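Local atomic coordinates of molybdenum-binding-protein (Azotobacter vinelandii, PDB entry 1H9M), a protein that binds molybdate in the cytoplasm and probably serves molybdenum storage and homeostasis. Residues 86-91 against 126-131. Sequence-based numbering, arbitrary orientation. Where two conformers were deposited one is given.
Sequences GTVKTI and PGASAS
Val88 is gripped by the chain of 126-131 through both its backbone polar atoms, a worked example of how an antiparallel strand pair can carry on, with the register slipped, into the chain just before one strand begins. Its N donates to Ala128 O at 2.6 Å, nearly straight at the hydrogen (167°), while its O receives Gly127 N at 2.8 Å. Further along, Gly86 and Ala130 form a hydrogen-bonded antiparallel pair: Gly86 N meets Ala130 O almost head-on, whereas Ala130 N approaches Gly86 O from above the carbonyl plane, 37° out of it. Between these two sets of bonds Thr87 and Ser129 make a non-hydrogen-bonded pair, their CA atoms 4.5 Å apart.

These backbone bonds are the tight part, and the side chain of Val88, pointing toward the other segment, closes their buried side. CG1, anti to the backbone N (chi1 174°), lies against Pro126 CA at 3.8 Å. CG2 sits beside Ala128 O at 3.5 Å and packs more loosely against the CB atoms of Ala128 and Ala130.

On the face shared by Thr87 and Ser129, contacts are sparser and polar. Thr87 OG1 lies 2.9 Å from Gly127 O, a weak and doubtful bond whose proton is undecided between that oxygen and Ala128 O. At the open edge Pro126, although exposed, lays its CB 3.6 Å from Lys89 O and its CA against Val88 O; the Lys89 side chain leaves the contact for a salt bridge with Glu109.

Within the second TOBE domain, of OB type, strand 82-93 runs between 129-134 and 97-104, and a classic bulge sets Lys89 and Thr90 both opposite Thr101. Leu124 and Leu102 continue the packing around Val88, while the backbone of Ser131 bonds Met70 of strand 68-70, on the far side of 129-134 from 82-93.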
ATOM      1  N   GLY A  86      -4.747 -12.349 -17.391  1.00 24.60           N
ATOM      2  CA  GLY A  86      -6.121 -12.733 -17.762  1.00 28.14           C
ATOM      3  C   GLY A  86      -6.663 -11.752 -18.790  1.00 22.90           C
ATOM      4  O   GLY A  86      -5.937 -11.141 -19.568  1.00 24.94           O
ATOM      5  N   THR A  87      -7.960 -11.612 -18.727  1.00 28.11           N
ATOM      6  CA  THR A  87      -8.791 -10.795 -19.601  1.00 23.82           C
ATOM      7  C   THR A  87      -9.752  -9.859 -18.850  1.00 19.54           C
ATOM      8  O   THR A  87     -10.404 -10.311 -17.921  1.00 25.02           O
ATOM      9  CB  THR A  87      -9.529 -11.651 -20.650  0.50 23.89           C
ATOM     10  OG1 THR A  87     -10.204 -10.786 -21.554  0.50 30.90           O
ATOM     11  CG2 THR A  87     -10.507 -12.588 -19.982  0.50 14.88           C
ATOM     12  N   VAL A  88      -9.808  -8.622 -19.298  1.00 22.79           N
ATOM     13  CA  VAL A  88     -10.724  -7.676 -18.683  1.00 22.86           C
ATOM     14  C   VAL A  88     -12.151  -8.176 -18.803  1.00 26.43           C
ATOM     15  O   VAL A  88     -12.557  -8.608 -19.914  1.00 26.40           O
ATOM     16  CB  VAL A  88     -10.617  -6.273 -19.267  1.00 26.86           C
ATOM     17  CG1 VAL A  88     -11.716  -5.372 -18.677  1.00 26.11           C
ATOM     18  CG2 VAL A  88      -9.223  -5.688 -19.068  1.00 26.39           C
ATOM     19  N   LYS A  89     -12.843  -8.297 -17.710  1.00 24.20           N
ATOM     20  CA  LYS A  89     -14.248  -8.713 -17.671  1.00 25.60           C
ATOM     21  C   LYS A  89     -15.146  -7.487 -17.654  1.00 30.58           C
ATOM     22  O   LYS A  89     -16.062  -7.344 -18.498  1.00 30.07           O
ATOM     23  CB  LYS A  89     -14.462  -9.601 -16.455  1.00 29.76           C
ATOM     24  CG  LYS A  89     -15.863 -10.146 -16.258  1.00 40.64           C
ATOM     25  CD  LYS A  89     -16.012 -10.755 -14.872  1.00 46.48           C
ATOM     26  CE  LYS A  89     -17.465 -11.056 -14.550  1.00 55.63           C
ATOM     27  NZ  LYS A  89     -17.760 -10.814 -13.106  1.00 60.54           N
ATOM     28  N   THR A  90     -15.054  -6.672 -16.591  1.00 26.09           N
ATOM     29  CA  THR A  90     -15.899  -5.499 -16.454  1.00 24.24           C
ATOM     30  C   THR A  90     -15.065  -4.253 -16.073  1.00 24.11           C
ATOM     31  O   THR A  90     -13.933  -4.366 -15.587  1.00 22.75           O
ATOM     32  CB  THR A  90     -16.953  -5.660 -15.358  1.00 32.46           C
ATOM     33  OG1 THR A  90     -16.348  -5.975 -14.098  1.00 38.28           O
ATOM     34  CG2 THR A  90     -17.945  -6.798 -15.619  1.00 40.55           C
ATOM     35  N   ILE A  91     -15.561  -3.097 -16.490  1.00 21.45           N
ATOM     36  CA  ILE A  91     -15.010  -1.802 -16.104  1.00 24.16           C
ATOM     37  C   ILE A  91     -16.157  -0.929 -15.588  1.00 28.41           C
ATOM     38  O   ILE A  91     -17.191  -0.772 -16.246  1.00 28.33           O
ATOM     39  CB  ILE A  91     -14.238  -1.057 -17.180  1.00 23.84           C
ATOM     40  CG1 ILE A  91     -13.120  -1.952 -17.748  1.00 23.45           C
ATOM     41  CG2 ILE A  91     -13.592   0.225 -16.658  1.00 24.80           C
ATOM     42  CD1 ILE A  91     -12.249  -1.310 -18.796  1.00 27.17           C
ATOM     43  N   PRO A 126     -13.537  -4.553 -21.962  1.00 28.58           N
ATOM     44  CA  PRO A 126     -13.924  -5.927 -21.757  1.00 26.20           C
ATOM     45  C   PRO A 126     -13.351  -6.763 -22.899  1.00 29.13           C
ATOM     46  O   PRO A 126     -13.337  -6.301 -24.047  1.00 30.22           O
ATOM     47  CB  PRO A 126     -15.451  -5.874 -21.684  1.00 31.35           C
ATOM     48  CG  PRO A 126     -15.713  -4.473 -21.162  1.00 29.37           C
ATOM     49  CD  PRO A 126     -14.698  -3.615 -21.856  1.00 28.84           C
ATOM     50  N   GLY A 127     -12.700  -7.877 -22.573  1.00 28.81           N
ATOM     51  CA  GLY A 127     -12.076  -8.699 -23.608  1.00 32.16           C
ATOM     52  C   GLY A 127     -10.570  -8.583 -23.713  1.00 29.20           C
ATOM     53  O   GLY A 127      -9.899  -9.539 -24.129  1.00 33.31           O
ATOM     54  N   ALA A 128     -10.019  -7.445 -23.270  1.00 29.57           N
ATOM     55  CA  ALA A 128      -8.625  -7.121 -23.366  1.00 26.81           C
ATOM     56  C   ALA A 128      -7.719  -7.934 -22.425  1.00 24.77           C
ATOM     57  O   ALA A 128      -8.169  -8.208 -21.320  1.00 26.22           O
ATOM     58  CB  ALA A 128      -8.353  -5.635 -23.158  1.00 27.18           C
ATOM     59  N   SER A 129      -6.541  -8.275 -22.959  1.00 26.75           N
ATOM     60  CA  SER A 129      -5.567  -9.012 -22.176  1.00 24.71           C
ATOM     61  C   SER A 129      -4.909  -7.987 -21.192  1.00 23.99           C
ATOM     62  O   SER A 129      -4.421  -6.982 -21.673  1.00 25.26           O
ATOM     63  CB  SER A 129      -4.360  -9.582 -22.943  1.00 36.14           C
ATOM     64  OG  SER A 129      -4.777 -10.030 -24.211  1.00 46.05           O
ATOM     65  N   ALA A 130      -4.732  -8.498 -20.000  1.00 24.16           N
ATOM     66  CA  ALA A 130      -3.960  -7.611 -19.062  1.00 25.80           C
ATOM     67  C   ALA A 130      -3.516  -8.451 -17.889  1.00 22.12           C
ATOM     68  O   ALA A 130      -3.994  -9.542 -17.670  1.00 23.04           O
ATOM     69  CB  ALA A 130      -4.861  -6.480 -18.577  1.00 26.21           C
ATOM     70  N   SER A 131      -2.461  -7.974 -17.193  1.00 20.92           N
ATOM     71  CA  SER A 131      -1.986  -8.708 -16.012  1.00 20.56           C
ATOM     72  C   SER A 131      -2.172  -7.823 -14.728  1.00 19.25           C
ATOM     73  O   SER A 131      -1.992  -6.620 -14.880  1.00 22.28           O
ATOM     74  CB  SER A 131      -0.486  -8.955 -16.099  1.00 27.21           C
ATOM     75  OG  SER A 131      -0.181  -9.775 -17.244  1.00 32.66           O
TER